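Local coordinates for histidine acid phosphatase (Hafnia alvei, PDB 4ARU), which belongs to branch 2 of the histidine phosphatase superfamily, as a histidine acid phosphatase, at residues L172-S177 against Q193-R198; T28-D33 against V214-T219; A166-V171 against E222-E227. All blocks are in the same frame, centred on the assembly; numbering follows the deposited sequence. Where two conformers were deposited one is given.

How the contacts relate
All three contacts lie on one side of the chain's centre. Contacts 2 and 3 both use helix 213-229, and contact 1 packs against it through Met195. Contact 2 sets the short helix 29-33 on the early turns of that helix, and contact 3 brings helix 162-172 against a later part of it; their centres are about 10 Å apart. Contact 1, about 9 Å from the centre of contact 2, joins the turn after helix 162-172 to the end of helix 191-194 and the residue after it. Met195 SD of contact 1 lies 3.7 Å from Leu216 CD2 of contact 2. A sodium ion sits about 4 Å from the side chain of Thr219 in contact 2.

Contact 1: L172-S177 against Q193-R198; sequences LDFPKS and QAMPSR
The far end of the Phe174 ring meets the terminal methyl of Met195, and Ala194 adds its own methyl beside it. Met195 CE lies 3.7 Å from Phe174 CE1 and almost as near CZ, so the methyl straddles one bond of the ring and approaches it obliquely. The two side chains reach for each other from opposite directions. Phe174 does so with CG anti to its backbone N (chi1 174°), which turns the ring toward Met195 and Ala194. Met195 runs extended as far as its sulfur and then bends at the last torsion (chi3 -116°), bringing CE to the ring. A thioether suits this place because it is flexible and apolar. Ala194 CB is more distant, 4.4 Å from Phe174 CZ; its small side chain lets the end of helix 191-194 come close to the ring.

The carbonyl of Phe174 is gripped as well: its O accepts from both Ser177 N and Ser177 OG, the hydroxyl lying 2.7 Å from Phe174 O, in the carbonyl plane and on a lone pair. Ser177 is also the N-cap of helix 178-182, so this small polar residue joins the turn to the next helix. Around the ring, Phe191 packs edge-to-face and Tyr179 adds a third aromatic side chain. Just before Phe174, Asp173 takes positive phi as the C-prime residue, and Phe174 N bonds to Ser169 O. This is a Schellman motif that closes helix 162-172, followed by a phenylalanine buried in an aromatic cluster with Phe191 and Tyr179.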
loop_
_atom_site.group_PDB
_atom_site.type_symbol
_atom_site.label_atom_id
_atom_site.label_comp_id
_atom_site.label_asym_id
_atom_site.label_seq_id
_atom_site.Cartn_x
_atom_site.Cartn_y
_atom_site.Cartn_z
ATOM N N LEU A 172 -7.219 -6.519 -23.650
ATOM C CA LEU A 172 -8.478 -7.212 -23.445
ATOM C C LEU A 172 -9.079 -7.777 -24.709
ATOM O O LEU A 172 -9.927 -8.664 -24.628
ATOM C CB LEU A 172 -9.523 -6.226 -22.847
ATOM C CG LEU A 172 -9.179 -5.716 -21.461
ATOM C CD1 LEU A 172 -10.161 -4.618 -21.160
ATOM C CD2 LEU A 172 -9.243 -6.821 -20.411
ATOM N N ASP A 173 -8.700 -7.285 -25.900
ATOM C CA ASP A 173 -9.533 -7.497 -27.103
ATOM C C ASP A 173 -10.957 -7.045 -26.879
ATOM O O ASP A 173 -11.931 -7.672 -27.303
ATOM C CB ASP A 173 -9.448 -8.950 -27.589
ATOM C CG ASP A 173 -8.070 -9.277 -28.150
ATOM O OD1 ASP A 173 -7.779 -8.723 -29.222
ATOM O OD2 ASP A 173 -7.264 -10.056 -27.562
ATOM N N PHE A 174 -11.064 -5.878 -26.225
ATOM C CA PHE A 174 -12.353 -5.289 -25.878
ATOM C C PHE A 174 -13.347 -5.220 -27.046
ATOM O O PHE A 174 -14.531 -5.501 -26.874
ATOM C CB PHE A 174 -12.150 -3.916 -25.194
ATOM C CG PHE A 174 -13.446 -3.160 -24.919
ATOM C CD1 PHE A 174 -14.285 -3.524 -23.862
ATOM C CD2 PHE A 174 -13.796 -2.071 -25.680
ATOM C CE1 PHE A 174 -15.447 -2.816 -23.624
ATOM C CE2 PHE A 174 -14.962 -1.366 -25.433
ATOM C CZ PHE A 174 -15.774 -1.737 -24.398
ATOM N N PRO A 175 -12.895 -4.806 -28.233
ATOM C CA PRO A 175 -13.872 -4.648 -29.313
ATOM C C PRO A 175 -14.590 -5.960 -29.696
ATOM O O PRO A 175 -15.697 -5.914 -30.268
ATOM C CB PRO A 175 -13.017 -4.122 -30.479
ATOM C CG PRO A 175 -11.863 -3.438 -29.826
ATOM C CD PRO A 175 -11.568 -4.248 -28.611
ATOM N N LYS A 176 -13.953 -7.089 -29.384
ATOM C CA LYS A 176 -14.545 -8.400 -29.647
ATOM C C LYS A 176 -15.262 -8.995 -28.444
ATOM O O LYS A 176 -15.665 -10.163 -28.505
ATOM C CB LYS A 176 -13.469 -9.382 -30.090
ATOM C CG LYS A 176 -12.771 -8.999 -31.385
ATOM C CD LYS A 176 -11.441 -9.728 -31.410
ATOM C CE LYS A 176 -10.704 -9.670 -32.739
ATOM N NZ LYS A 176 -9.320 -10.186 -32.485
ATOM N N SER A 177 -15.475 -8.190 -27.413
ATOM C CA SER A 177 -15.961 -8.680 -26.128
ATOM C C SER A 177 -17.490 -8.720 -26.116
ATOM O O SER A 177 -18.153 -8.029 -26.898
ATOM C CB SER A 177 -15.467 -7.792 -25.016
ATOM O OG SER A 177 -16.155 -6.548 -25.032
ATOM N N GLN A 193 -14.785 5.826 -24.825
ATOM C CA GLN A 193 -16.060 6.464 -25.150
ATOM C C GLN A 193 -17.206 5.749 -24.437
ATOM O O GLN A 193 -18.150 6.385 -23.980
ATOM C CB GLN A 193 -16.282 6.399 -26.663
ATOM C CG GLN A 193 -17.449 7.240 -27.187
ATOM C CD GLN A 193 -18.814 6.645 -26.886
ATOM O OE1 GLN A 193 -18.973 5.434 -26.873
ATOM N NE2 GLN A 193 -19.810 7.503 -26.642
ATOM N N ALA A 194 -17.119 4.426 -24.385
ATOM C CA ALA A 194 -18.167 3.603 -23.777
ATOM C C ALA A 194 -18.312 3.825 -22.270
ATOM O O ALA A 194 -19.396 3.596 -21.721
ATOM C CB ALA A 194 -17.928 2.141 -24.068
ATOM N N MET A 195 -17.215 4.210 -21.609
ATOM C CA MET A 195 -17.135 4.254 -20.157
ATOM C C MET A 195 -16.505 5.554 -19.678
ATOM O O MET A 195 -15.407 5.567 -19.145
ATOM C CB MET A 195 -16.347 3.064 -19.604
ATOM C CG MET A 195 -17.089 1.776 -19.861
ATOM S SD MET A 195 -16.166 0.344 -19.222
ATOM C CE MET A 195 -15.846 -0.520 -20.743
ATOM N N PRO A 196 -17.253 6.651 -19.826
ATOM C CA PRO A 196 -16.762 7.911 -19.275
ATOM C C PRO A 196 -16.504 7.859 -17.777
ATOM O O PRO A 196 -17.178 7.119 -17.048
ATOM C CB PRO A 196 -17.870 8.903 -19.623
ATOM C CG PRO A 196 -19.080 8.058 -19.706
ATOM C CD PRO A 196 -18.618 6.777 -20.353
ATOM N N SER A 197 -15.488 8.572 -17.298
ATOM C CA SER A 197 -15.238 8.644 -15.865
ATOM C C SER A 197 -16.346 9.399 -15.128
ATOM O O SER A 197 -16.899 10.389 -15.646
ATOM C CB SER A 197 -13.871 9.322 -15.565
ATOM O OG SER A 197 -12.780 8.516 -15.901
ATOM N N ARG A 198 -16.668 8.947 -13.920
ATOM C CA ARG A 198 -17.429 9.760 -13.005
ATOM C C ARG A 198 -17.154 9.305 -11.589
ATOM O O ARG A 198 -16.745 8.166 -11.347
ATOM C CB ARG A 198 -18.933 9.781 -13.289
ATOM C CG ARG A 198 -19.632 8.569 -12.770
ATOM C CD ARG A 198 -21.073 8.530 -13.145
ATOM N NE ARG A 198 -21.683 7.290 -12.626
ATOM C CZ ARG A 198 -22.290 7.178 -11.442
ATOM N NH1 ARG A 198 -22.384 8.171 -10.597
ATOM N NH2 ARG A 198 -22.808 6.015 -11.085
#

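Contact 2: T28-D33 against V214-T219; sequences TQTMRD and VGLAST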
loop_
_atom_site.group_PDB
_atom_site.type_symbol
_atom_site.label_atom_id
_atom_site.label_comp_id
_atom_site.label_asym_id
_atom_site.label_seq_id
_atom_site.Cartn_x
_atom_site.Cartn_y
_atom_site.Cartn_z
ATOM N N THR A 28 -16.266 -9.223 -11.194
ATOM C CA THR A 28 -17.598 -8.806 -11.512
ATOM C C THR A 28 -17.997 -9.220 -12.925
ATOM O O THR A 28 -17.162 -9.533 -13.759
ATOM C CB THR A 28 -17.744 -7.288 -11.432
ATOM O OG1 THR A 28 -17.134 -6.660 -12.559
ATOM C CG2 THR A 28 -17.165 -6.729 -10.163
ATOM N N GLN A 29 -19.274 -9.090 -13.231
ATOM C CA GLN A 29 -19.748 -9.475 -14.541
ATOM C C GLN A 29 -19.189 -8.494 -15.588
ATOM O O GLN A 29 -18.869 -8.896 -16.701
ATOM C CB GLN A 29 -21.267 -9.547 -14.619
ATOM C CG GLN A 29 -21.776 -10.194 -15.892
ATOM C CD GLN A 29 -21.330 -11.632 -15.978
ATOM O OE1 GLN A 29 -21.508 -12.404 -15.032
ATOM N NE2 GLN A 29 -20.747 -12.003 -17.099
ATOM N N THR A 30 -19.036 -7.226 -15.239
ATOM C CA THR A 30 -18.443 -6.287 -16.168
ATOM C C THR A 30 -17.022 -6.704 -16.488
ATOM O O THR A 30 -16.598 -6.630 -17.627
ATOM C CB THR A 30 -18.444 -4.857 -15.586
ATOM O OG1 THR A 30 -19.782 -4.360 -15.448
ATOM C CG2 THR A 30 -17.677 -3.890 -16.515
ATOM N N MET A 31 -16.251 -7.085 -15.473
ATOM C CA MET A 31 -14.883 -7.528 -15.682
ATOM C C MET A 31 -14.816 -8.741 -16.624
ATOM O O MET A 31 -13.910 -8.813 -17.452
ATOM C CB MET A 31 -14.218 -7.841 -14.342
ATOM C CG MET A 31 -14.015 -6.598 -13.496
ATOM S SD MET A 31 -13.639 -6.957 -11.751
ATOM C CE MET A 31 -12.044 -7.733 -11.892
ATOM N N ARG A 32 -15.752 -9.672 -16.493
ATOM C CA ARG A 32 -15.821 -10.779 -17.422
ATOM C C ARG A 32 -16.177 -10.291 -18.811
ATOM O O ARG A 32 -15.480 -10.637 -19.759
ATOM C CB ARG A 32 -16.775 -11.840 -16.912
ATOM C CG ARG A 32 -16.335 -12.352 -15.549
ATOM C CD ARG A 32 -16.891 -13.747 -15.317
ATOM N NE ARG A 32 -16.603 -14.251 -13.987
ATOM C CZ ARG A 32 -15.542 -14.992 -13.675
ATOM N NH1 ARG A 32 -14.643 -15.325 -14.593
ATOM N NH2 ARG A 32 -15.358 -15.370 -12.424
ATOM N N ASP A 33 -17.180 -9.412 -18.901
ATOM C CA ASP A 33 -17.780 -9.037 -20.181
ATOM C C ASP A 33 -16.874 -8.184 -21.057
ATOM O O ASP A 33 -17.126 -8.131 -22.242
ATOM C CB ASP A 33 -19.122 -8.338 -19.964
ATOM C CG ASP A 33 -20.227 -9.285 -19.478
ATOM O OD1 ASP A 33 -20.028 -10.523 -19.516
ATOM O OD2 ASP A 33 -21.363 -8.789 -19.156
ATOM N N VAL A 214 -11.169 4.487 -16.525
ATOM C CA VAL A 214 -9.933 4.602 -15.747
ATOM C C VAL A 214 -10.056 3.730 -14.505
ATOM O O VAL A 214 -9.153 2.978 -14.155
ATOM C CB VAL A 214 -9.571 6.078 -15.396
ATOM C CG1 VAL A 214 -8.392 6.111 -14.447
ATOM C CG2 VAL A 214 -9.305 6.881 -16.654
ATOM N N GLY A 215 -11.173 3.850 -13.791
ATOM C CA GLY A 215 -11.405 3.001 -12.601
ATOM C C GLY A 215 -11.372 1.520 -12.913
ATOM O O GLY A 215 -10.753 0.751 -12.191
ATOM N N LEU A 216 -12.039 1.118 -13.984
ATOM C CA LEU A 216 -12.057 -0.293 -14.354
ATOM C C LEU A 216 -10.684 -0.761 -14.805
ATOM O O LEU A 216 -10.173 -1.784 -14.343
ATOM C CB LEU A 216 -13.100 -0.519 -15.428
ATOM C CG LEU A 216 -13.169 -1.958 -15.989
ATOM C CD1 LEU A 216 -13.502 -2.974 -14.933
ATOM C CD2 LEU A 216 -14.158 -2.000 -17.127
ATOM N N ALA A 217 -10.039 0.010 -15.659
ATOM C CA ALA A 217 -8.697 -0.332 -16.109
ATOM C C ALA A 217 -7.714 -0.409 -14.970
ATOM O O ALA A 217 -6.812 -1.263 -14.977
ATOM C CB ALA A 217 -8.201 0.631 -17.161
ATOM N N SER A 218 -7.856 0.435 -13.950
ATOM C CA SER A 218 -6.983 0.408 -12.759
ATOM C C SER A 218 -7.060 -0.985 -12.118
ATOM O O SER A 218 -6.048 -1.607 -11.770
ATOM C CB SER A 218 -7.389 1.441 -11.699
ATOM O OG SER A 218 -6.738 1.198 -10.475
ATOM N N THR A 219 -8.269 -1.483 -11.947
ATOM C CA THR A 219 -8.477 -2.771 -11.323
ATOM C C THR A 219 -7.881 -3.885 -12.195
ATOM O O THR A 219 -7.172 -4.752 -11.683
ATOM C CB THR A 219 -9.967 -3.029 -11.178
ATOM O OG1 THR A 219 -10.515 -2.040 -10.300
ATOM C CG2 THR A 219 -10.240 -4.380 -10.621
#
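Leu216 points its forked end at helix 29-33, and each branch finds a different residue. CD1 lies 3.9 Å from Met31 CG, while CD2 lies 4.0 Å from Thr30 CG2. Both neighbours meet the leucine at a slant, and a branched side chain suits a place between two adjacent residues of a helix. In Leu216 a chi1 of 176° swings CG to the side of the carbonyl carbon and sends the fork outward from helix 213-229. Thr30 turns its methyl to the leucine.

Met31 works along its length. Its CB does not point directly at the other helix, but the chain bends at its last torsion (chi3 66°) and turns the methyl toward Thr219: CE reaches Thr219 CG2 at 4.0 Å, the two side chains crossing at about a right angle. Leu216 thus receives CG, and Thr219 the terminal CE, of one methionine. Helix 29-33 and the 214-219 part of helix 213-229 cross at -81°, nearly perpendicular, with the axes of these segments 11.5 Å apart at closest approach.

Helix 29-33 opens with a capping box formed by Thr28 and Met31. Met31 N donates to Thr28 OG1 at 3.1 Å in a nearly straight bond, and the sulfur of the same methionine takes a weak bond from Thr28 N. Threonine suits the N-cap because its hydroxyl can accept from an amide in the first turn. Away from Leu216, Gln29 NE2 donates to Asp33 OD1 at 2.9 Å, meeting the carboxylate from above its plane. Met31 also packs on Leu220 and Ile223, farther along helix 213-229.

Contact 3: A166-V171 against E222-E227; sequences ALMSSV and EIFLLE
Phe224 carries this contact: its ring extends from helix 213-229 to helix 162-172, where Val171 and Met168 receive the same corner of it. Val171 CG1 lies 3.6 Å from Phe224 CE2 and only slightly farther from CZ, so one methyl sits against a single ring bond. The valine and phenylalanine come at each other from opposite directions, and the methyl meets the ring obliquely. With chi1 at 165°, it is the CG1 branch of Val171 that lies opposite the backbone N and faces the ring. A short beta-branched side chain is suited to this site, since the large ring spans most of the gap; the nearest alpha carbons, Val171 CA and Phe224 CA, are 10.2 Å apart.

Met168, one turn earlier, reaches the same carbon by a longer path. Its CB does not face Phe224, but an extended chi1 and a bend at chi2 (56°) place SD 3.8 Å from Phe224 CE2, and a further bend at chi3 lays Met168 CE near that carbon too, at 4.0 Å. The sulfur is 5.1 Å from the ring centroid and 73° off the ring normal. The polarisable sulfur suits such a place beside an aromatic ring. All three side chains are buried. Met168 also packs on Ala217, Leu220 and Ala221 of helix 213-229, on Leu249 of helix 243-262 and on Phe191, while Phe224 touches Ala236.

The pairing of Met168 with Phe224 is a Met-aromatic contact of oblique geometry, set in the buried packing between helices 162-172 and 213-229, in a helical part of this branch 2 histidine phosphatase.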
loop_
_atom_site.group_PDB
_atom_site.type_symbol
_atom_site.label_atom_id
_atom_site.label_comp_id
_atom_site.label_asym_id
_atom_site.label_seq_id
_atom_site.Cartn_x
_atom_site.Cartn_y
_atom_site.Cartn_z
ATOM N N ALA A 166 -6.341 2.900 -24.603
ATOM C CA ALA A 166 -6.293 2.170 -25.874
ATOM C C ALA A 166 -5.480 0.889 -25.743
ATOM O O ALA A 166 -5.859 -0.134 -26.272
ATOM C CB ALA A 166 -5.741 3.036 -26.987
ATOM N N LEU A 167 -4.396 0.961 -24.972
ATOM C CA LEU A 167 -3.607 -0.255 -24.726
ATOM C C LEU A 167 -4.408 -1.272 -23.928
ATOM O O LEU A 167 -4.411 -2.454 -24.238
ATOM C CB LEU A 167 -2.307 0.066 -24.004
ATOM C CG LEU A 167 -1.422 -1.109 -23.586
ATOM C CD1 LEU A 167 -0.955 -1.879 -24.801
ATOM C CD2 LEU A 167 -0.253 -0.593 -22.773
ATOM N N MET A 168 -5.109 -0.807 -22.913
ATOM C CA MET A 168 -5.944 -1.725 -22.115
ATOM C C MET A 168 -6.960 -2.402 -23.057
ATOM O O MET A 168 -7.201 -3.611 -22.977
ATOM C CB MET A 168 -6.678 -1.001 -20.988
ATOM C CG MET A 168 -7.566 -1.904 -20.141
ATOM S SD MET A 168 -6.753 -3.348 -19.381
ATOM C CE MET A 168 -5.923 -2.621 -18.006
ATOM N N SER A 169 -7.614 -1.614 -23.889
ATOM C CA SER A 169 -8.550 -2.180 -24.877
ATOM C C SER A 169 -7.954 -3.290 -25.720
ATOM O O SER A 169 -8.558 -4.345 -25.863
ATOM C CB SER A 169 -9.115 -1.049 -25.747
ATOM O OG SER A 169 -10.074 -1.528 -26.672
ATOM N N SER A 170 -6.722 -3.076 -26.198
ATOM C CA SER A 170 -6.070 -4.049 -27.054
ATOM C C SER A 170 -5.684 -5.310 -26.269
ATOM O O SER A 170 -5.835 -6.406 -26.794
ATOM C CB SER A 170 -4.865 -3.406 -27.790
ATOM O OG SER A 170 -3.795 -3.120 -26.925
ATOM N N VAL A 171 -5.212 -5.150 -25.043
ATOM C CA VAL A 171 -4.852 -6.292 -24.188
ATOM C C VAL A 171 -6.084 -7.163 -23.892
ATOM O O VAL A 171 -5.996 -8.393 -23.912
ATOM C CB VAL A 171 -4.222 -5.784 -22.873
ATOM C CG1 VAL A 171 -4.159 -6.878 -21.809
ATOM C CG2 VAL A 171 -2.856 -5.168 -23.151
ATOM N N GLU A 222 -4.005 -3.930 -12.199
ATOM C CA GLU A 222 -3.488 -4.539 -10.988
ATOM C C GLU A 222 -3.659 -6.067 -11.002
ATOM O O GLU A 222 -2.756 -6.812 -10.543
ATOM C CB GLU A 222 -4.137 -3.876 -9.755
ATOM C CG GLU A 222 -3.758 -4.490 -8.446
ATOM C CD GLU A 222 -2.340 -4.202 -7.993
ATOM O OE1 GLU A 222 -1.674 -3.255 -8.534
ATOM O OE2 GLU A 222 -1.865 -4.927 -7.090
ATOM N N ILE A 223 -4.770 -6.549 -11.538
ATOM C CA ILE A 223 -4.943 -8.000 -11.637
ATOM C C ILE A 223 -3.845 -8.610 -12.528
ATOM O O ILE A 223 -3.292 -9.667 -12.210
ATOM C CB ILE A 223 -6.368 -8.404 -12.089
ATOM C CG1 ILE A 223 -7.326 -8.030 -10.948
ATOM C CG2 ILE A 223 -6.394 -9.868 -12.539
ATOM C CD1 ILE A 223 -8.776 -8.097 -11.339
ATOM N N PHE A 224 -3.508 -7.982 -13.663
ATOM C CA PHE A 224 -2.452 -8.513 -14.495
ATOM C C PHE A 224 -1.130 -8.544 -13.729
ATOM O O PHE A 224 -0.394 -9.512 -13.820
ATOM C CB PHE A 224 -2.287 -7.675 -15.764
ATOM C CG PHE A 224 -3.509 -7.623 -16.650
ATOM C CD1 PHE A 224 -4.413 -8.666 -16.762
ATOM C CD2 PHE A 224 -3.724 -6.510 -17.419
ATOM C CE1 PHE A 224 -5.516 -8.584 -17.608
ATOM C CE2 PHE A 224 -4.831 -6.419 -18.277
ATOM C CZ PHE A 224 -5.721 -7.443 -18.363
ATOM N N LEU A 225 -0.840 -7.485 -12.981
ATOM C CA LEU A 225 0.393 -7.453 -12.214
ATOM C C LEU A 225 0.397 -8.602 -11.187
ATOM O O LEU A 225 1.423 -9.240 -10.944
ATOM C CB LEU A 225 0.501 -6.119 -11.497
ATOM C CG LEU A 225 1.841 -5.953 -10.755
ATOM C CD1 LEU A 225 2.421 -4.616 -11.097
ATOM C CD2 LEU A 225 1.746 -6.153 -9.269
ATOM N N LEU A 226 -0.752 -8.812 -10.563
ATOM C CA LEU A 226 -0.888 -9.912 -9.604
ATOM C C LEU A 226 -0.685 -11.270 -10.258
ATOM O O LEU A 226 -0.007 -12.121 -9.711
ATOM C CB LEU A 226 -2.203 -9.872 -8.833
ATOM C CG LEU A 226 -2.394 -8.691 -7.886
ATOM C CD1 LEU A 226 -3.842 -8.522 -7.382
ATOM C CD2 LEU A 226 -1.476 -8.849 -6.700
ATOM N N GLU A 227 -1.230 -11.459 -11.457
ATOM C CA GLU A 227 -1.045 -12.711 -12.185
ATOM C C GLU A 227 0.459 -12.959 -12.421
ATOM O O GLU A 227 0.966 -14.052 -12.287
ATOM C CB GLU A 227 -1.715 -12.659 -13.547
ATOM C CG GLU A 227 -3.255 -12.650 -13.504
ATOM C CD GLU A 227 -3.880 -12.436 -14.864
ATOM O OE1 GLU A 227 -3.119 -12.203 -15.818
ATOM O OE2 GLU A 227 -5.129 -12.524 -14.989
#